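PDB 4K9Q: benzoylformate Decarboxylase from Polynucleobacter necessarius, which probably decarboxylates benzoylformate to benzaldehyde as a tetrameric enzyme that depends on thiamine diphosphate and magnesium. Local coordinates for residues K89-E102 / P150-D162. Numbering follows the deposited sequence.
Sequences KTPLIITAGQQTRE and PQGPVFLSLPLDD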
loop_
_atom_site.group_PDB
_atom_site.type_symbol
_atom_site.label_atom_id
_atom_site.label_comp_id
_atom_site.label_asym_id
_atom_site.label_seq_id
_atom_site.Cartn_x
_atom_site.Cartn_y
_atom_site.Cartn_z
ATOM N N LYS A 89 -3.793 -21.055 3.982
ATOM C CA LYS A 89 -4.472 -21.113 2.678
ATOM C C LYS A 89 -5.964 -21.435 2.789
ATOM O O LYS A 89 -6.517 -22.215 2.007
ATOM C CB LYS A 89 -3.751 -22.071 1.727
ATOM C CG LYS A 89 -2.401 -21.506 1.272
ATOM C CD LYS A 89 -1.721 -22.350 0.207
ATOM C CE LYS A 89 -1.127 -23.630 0.779
ATOM N NZ LYS A 89 -0.028 -24.114 -0.121
ATOM N N THR A 90 -6.625 -20.806 3.759
ATOM C CA THR A 90 -8.040 -21.071 4.000
ATOM C C THR A 90 -8.871 -20.029 3.277
ATOM O O THR A 90 -8.625 -18.839 3.417
ATOM C CB THR A 90 -8.357 -20.982 5.498
ATOM O OG1 THR A 90 -7.438 -21.808 6.225
ATOM C CG2 THR A 90 -9.803 -21.410 5.783
ATOM N N PRO A 91 -9.865 -20.478 2.499
ATOM C CA PRO A 91 -10.652 -19.563 1.664
ATOM C C PRO A 91 -11.761 -18.815 2.428
ATOM O O PRO A 91 -12.928 -18.926 2.057
ATOM C CB PRO A 91 -11.245 -20.497 0.607
ATOM C CG PRO A 91 -11.379 -21.818 1.304
ATOM C CD PRO A 91 -10.212 -21.893 2.265
ATOM N N LEU A 92 -11.395 -18.056 3.458
ATOM C CA LEU A 92 -12.377 -17.278 4.212
ATOM C C LEU A 92 -12.808 -16.042 3.437
ATOM O O LEU A 92 -11.995 -15.404 2.753
ATOM C CB LEU A 92 -11.793 -16.837 5.555
ATOM C CG LEU A 92 -11.350 -17.940 6.492
ATOM C CD1 LEU A 92 -10.884 -17.304 7.808
ATOM C CD2 LEU A 92 -12.517 -18.935 6.725
ATOM N N ILE A 93 -14.090 -15.707 3.540
ATOM C CA ILE A 93 -14.568 -14.434 3.022
ATOM C C ILE A 93 -14.747 -13.487 4.202
ATOM O O ILE A 93 -15.729 -13.586 4.959
ATOM C CB ILE A 93 -15.869 -14.604 2.225
ATOM C CG1 ILE A 93 -15.613 -15.526 1.027
ATOM C CG2 ILE A 93 -16.394 -13.240 1.756
ATOM C CD1 ILE A 93 -16.863 -15.871 0.231
ATOM N N ILE A 94 -13.773 -12.597 4.378
ATOM C CA ILE A 94 -13.799 -11.664 5.500
ATOM C C ILE A 94 -14.635 -10.450 5.133
ATOM O O ILE A 94 -14.320 -9.742 4.176
ATOM C CB ILE A 94 -12.390 -11.175 5.894
ATOM C CG1 ILE A 94 -11.396 -12.340 6.083
ATOM C CG2 ILE A 94 -12.485 -10.291 7.152
ATOM C CD1 ILE A 94 -11.753 -13.328 7.165
ATOM N N THR A 95 -15.707 -10.203 5.877
ATOM C CA THR A 95 -16.506 -9.011 5.627
ATOM C C THR A 95 -16.506 -8.113 6.850
ATOM O O THR A 95 -16.570 -8.590 7.977
ATOM C CB THR A 95 -17.956 -9.343 5.222
ATOM O OG1 THR A 95 -18.683 -9.849 6.353
ATOM C CG2 THR A 95 -17.963 -10.378 4.111
ATOM N N ALA A 96 -16.391 -6.812 6.627
ATOM C CA ALA A 96 -16.561 -5.856 7.714
ATOM C C ALA A 96 -17.518 -4.763 7.274
ATOM O O ALA A 96 -17.414 -4.255 6.159
ATOM C CB ALA A 96 -15.229 -5.247 8.112
ATOM N N GLY A 97 -18.450 -4.393 8.146
ATOM C CA GLY A 97 -19.298 -3.253 7.865
ATOM C C GLY A 97 -18.452 -2.000 7.765
ATOM O O GLY A 97 -17.348 -1.921 8.314
ATOM N N GLN A 98 -18.976 -1.023 7.046
ATOM C CA GLN A 98 -18.343 0.266 6.842
ATOM C C GLN A 98 -19.402 1.327 7.132
ATOM O O GLN A 98 -20.611 1.038 7.062
ATOM C CB GLN A 98 -17.869 0.361 5.388
ATOM C CG GLN A 98 -17.366 1.738 4.913
ATOM C CD GLN A 98 -16.111 2.200 5.653
ATOM O OE1 GLN A 98 -16.178 2.551 6.835
ATOM N NE2 GLN A 98 -14.965 2.206 4.961
ATOM N N GLN A 99 -18.966 2.538 7.480
ATOM C CA GLN A 99 -19.900 3.641 7.708
ATOM C C GLN A 99 -20.747 3.884 6.462
ATOM O O GLN A 99 -20.358 3.525 5.354
ATOM C CB GLN A 99 -19.165 4.918 8.137
ATOM C CG GLN A 99 -19.162 5.143 9.655
ATOM C CD GLN A 99 -20.530 5.589 10.189
ATOM O OE1 GLN A 99 -21.563 5.441 9.522
ATOM N NE2 GLN A 99 -20.539 6.137 11.400
ATOM N N THR A 100 -21.910 4.492 6.658
ATOM C CA THR A 100 -22.825 4.744 5.560
ATOM C C THR A 100 -22.224 5.667 4.490
ATOM O O THR A 100 -21.534 6.645 4.809
ATOM C CB THR A 100 -24.149 5.339 6.075
ATOM O OG1 THR A 100 -24.911 5.800 4.960
ATOM C CG2 THR A 100 -23.879 6.507 7.012
ATOM N N ARG A 101 -22.499 5.367 3.220
ATOM C CA ARG A 101 -22.043 6.236 2.131
ATOM C C ARG A 101 -22.558 7.667 2.313
ATOM O O ARG A 101 -22.006 8.604 1.736
ATOM C CB ARG A 101 -22.482 5.711 0.751
ATOM C CG ARG A 101 -21.841 4.397 0.342
ATOM C CD ARG A 101 -22.198 4.005 -1.115
ATOM N NE ARG A 101 -21.985 2.570 -1.292
ATOM C CZ ARG A 101 -20.914 2.027 -1.862
ATOM N NH1 ARG A 101 -20.814 0.704 -1.937
ATOM N NH2 ARG A 101 -19.944 2.800 -2.354
ATOM N N GLU A 102 -23.608 7.837 3.107
ATOM C CA GLU A 102 -24.155 9.169 3.349
ATOM C C GLU A 102 -23.142 10.049 4.078
ATOM O O GLU A 102 -23.209 11.271 3.979
ATOM C CB GLU A 102 -25.454 9.103 4.161
ATOM C CG GLU A 102 -26.596 8.306 3.519
ATOM C CD GLU A 102 -27.329 9.066 2.418
ATOM O OE1 GLU A 102 -27.115 10.287 2.250
ATOM O OE2 GLU A 102 -28.136 8.424 1.714
ATOM N N PRO A 150 -3.625 -20.850 -5.325
ATOM C CA PRO A 150 -3.586 -21.318 -3.939
ATOM C C PRO A 150 -4.680 -20.598 -3.160
ATOM O O PRO A 150 -4.768 -19.367 -3.207
ATOM C CB PRO A 150 -2.205 -20.862 -3.459
ATOM C CG PRO A 150 -1.926 -19.630 -4.243
ATOM C CD PRO A 150 -2.564 -19.856 -5.603
ATOM N N GLN A 151 -5.522 -21.354 -2.466
ATOM C CA GLN A 151 -6.656 -20.753 -1.781
ATOM C C GLN A 151 -6.217 -19.820 -0.641
ATOM O O GLN A 151 -5.094 -19.909 -0.132
ATOM C CB GLN A 151 -7.624 -21.834 -1.292
ATOM C CG GLN A 151 -8.153 -22.723 -2.422
ATOM C CD GLN A 151 -9.172 -23.738 -1.934
ATOM O OE1 GLN A 151 -9.093 -24.222 -0.801
ATOM N NE2 GLN A 151 -10.138 -24.071 -2.792
ATOM N N GLY A 152 -7.100 -18.910 -0.258
ATOM C CA GLY A 152 -6.761 -17.947 0.774
ATOM C C GLY A 152 -7.851 -16.930 1.005
ATOM O O GLY A 152 -8.824 -16.873 0.250
ATOM N N PRO A 153 -7.710 -16.124 2.067
ATOM C CA PRO A 153 -8.781 -15.211 2.468
ATOM C C PRO A 153 -8.848 -13.948 1.620
ATOM O O PRO A 153 -7.845 -13.501 1.054
ATOM C CB PRO A 153 -8.412 -14.856 3.918
ATOM C CG PRO A 153 -6.930 -14.973 3.954
ATOM C CD PRO A 153 -6.590 -16.125 3.029
ATOM N N VAL A 154 -10.046 -13.387 1.542
ATOM C CA VAL A 154 -10.293 -12.127 0.847
ATOM C C VAL A 154 -11.096 -11.206 1.772
ATOM O O VAL A 154 -11.688 -11.662 2.760
ATOM C CB VAL A 154 -11.074 -12.350 -0.460
ATOM C CG1 VAL A 154 -10.269 -13.200 -1.431
ATOM C CG2 VAL A 154 -12.407 -13.023 -0.164
ATOM N N PHE A 155 -11.104 -9.908 1.466
ATOM C CA PHE A 155 -11.753 -8.938 2.346
ATOM C C PHE A 155 -12.689 -8.015 1.578
ATOM O O PHE A 155 -12.291 -7.421 0.567
ATOM C CB PHE A 155 -10.713 -8.092 3.087
ATOM C CG PHE A 155 -11.312 -6.957 3.873
ATOM C CD1 PHE A 155 -12.058 -7.214 5.017
ATOM C CD2 PHE A 155 -11.157 -5.640 3.464
ATOM C CE1 PHE A 155 -12.626 -6.175 5.754
ATOM C CE2 PHE A 155 -11.723 -4.593 4.207
ATOM C CZ PHE A 155 -12.468 -4.867 5.340
ATOM N N LEU A 156 -13.930 -7.899 2.062
ATOM C CA LEU A 156 -14.890 -6.921 1.536
ATOM C C LEU A 156 -15.304 -5.939 2.628
ATOM O O LEU A 156 -15.671 -6.353 3.734
ATOM C CB LEU A 156 -16.155 -7.622 1.026
ATOM C CG LEU A 156 -16.012 -8.590 -0.149
ATOM C CD1 LEU A 156 -17.358 -9.238 -0.443
ATOM C CD2 LEU A 156 -15.483 -7.851 -1.369
ATOM N N SER A 157 -15.250 -4.652 2.304
ATOM C CA SER A 157 -15.724 -3.579 3.157
ATOM C C SER A 157 -17.073 -3.134 2.612
ATOM O O SER A 157 -17.171 -2.722 1.453
ATOM C CB SER A 157 -14.722 -2.421 3.112
ATOM O OG SER A 157 -15.208 -1.298 3.819
ATOM N N LEU A 158 -18.108 -3.200 3.446
ATOM C CA LEU A 158 -19.490 -3.086 2.988
ATOM C C LEU A 158 -20.262 -1.969 3.706
ATOM O O LEU A 158 -20.707 -2.136 4.837
ATOM C CB LEU A 158 -20.184 -4.448 3.158
ATOM C CG LEU A 158 -19.471 -5.569 2.369
ATOM C CD1 LEU A 158 -19.823 -6.930 2.874
ATOM C CD2 LEU A 158 -19.746 -5.455 0.879
ATOM N N PRO A 159 -20.408 -0.811 3.053
ATOM C CA PRO A 159 -21.150 0.304 3.666
ATOM C C PRO A 159 -22.564 -0.098 4.111
ATOM O O PRO A 159 -23.280 -0.752 3.363
ATOM C CB PRO A 159 -21.202 1.341 2.541
ATOM C CG PRO A 159 -19.944 1.084 1.761
ATOM C CD PRO A 159 -19.767 -0.419 1.781
ATOM N N LEU A 160 -22.966 0.323 5.306
ATOM C CA LEU A 160 -24.161 -0.228 5.952
ATOM C C LEU A 160 -25.452 0.088 5.211
ATOM O O LEU A 160 -26.441 -0.637 5.334
ATOM C CB LEU A 160 -24.256 0.265 7.402
ATOM C CG LEU A 160 -24.538 1.757 7.580
ATOM C CD1 LEU A 160 -26.040 1.975 7.729
ATOM C CD2 LEU A 160 -23.798 2.283 8.801
ATOM N N ASP A 161 -25.435 1.176 4.457
ATOM C CA ASP A 161 -26.630 1.632 3.752
ATOM C C ASP A 161 -26.911 0.875 2.455
ATOM O O ASP A 161 -27.982 1.043 1.868
ATOM C CB ASP A 161 -26.576 3.149 3.493
ATOM C CG ASP A 161 -25.335 3.591 2.706
ATOM O OD1 ASP A 161 -24.224 3.056 2.926
ATOM O OD2 ASP A 161 -25.475 4.516 1.869
ATOM N N ASP A 162 -25.970 0.043 2.005
ATOM C CA ASP A 162 -26.149 -0.649 0.729
ATOM C C ASP A 162 -27.255 -1.707 0.794
ATOM O O ASP A 162 -27.961 -1.937 -0.194
ATOM C CB ASP A 162 -24.856 -1.344 0.287
ATOM C CG ASP A 162 -23.774 -0.374 -0.184
ATOM O OD1 ASP A 162 -24.008 0.852 -0.242
ATOM O OD2 ASP A 162 -22.677 -0.868 -0.509
HETATM O O HOH W 1 -7.156 -24.593 0.995
HETATM O O HOH W 2 -14.906 -2.027 6.543
HETATM O O HOH W 3 -27.567 5.784 1.060
#
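R101 lays one face of its guanidinium over the ring of P159, whose CG lies 3.8 Å from NH1, and turns its edge to D162. There NE reaches OD1 at 2.9 Å and NH1 reaches OD2 at 2.8 Å, a side-on two-pronged salt bridge that uses the syn lone pair of each oxygen and lies close to the guanidinium plane. With alanine at R101, the D162 carboxylate would probably be left without this countercharge and P159 without the flat group over its ring. NH1 has a second acceptor in P129 O, and NH2 bonds to A130 O of a neighbouring subunit. The backbone N of R101 is held separately, by D161 OD1 at 2.9 Å, from above the carboxylate plane. T100 OG1 accepts from E102 N, an ST turn.

Upstream, 93-98 and 154-159 are neighbours in the six-stranded parallel sheet of the N-terminal domain, strand order 2-1-3-4-6-5, an order that recurs in the C-terminal thiamine-diphosphate-binding domain. Their short axes are 30° apart; the N and O of I94, A96 and Q98 bond to the residues before and after F155, S157 and P159, the last bond, L160 N to Q98 O, being weak. On one face F155, with CG anti to the backbone N (chi1 173°), swings its ring back toward 93-98: A96 CB meets the ring edge, 3.6 Å from CE1, and I94 CG2 lies in the ring plane. On the other face L158 CD1 rests against T95 CB. S157 OG, bonded to E128, also accepts a water proton at 2.8 Å, and the same water donates to G97 O. A second water joins K89 O to Q151 OE1 where the segments begin, while Q151 NE2 bonds to M147 O.

From the strands onward the chemistry changes from apolar packing to a buried ion pair, consistent with a loop held in a set shape where subunits meet.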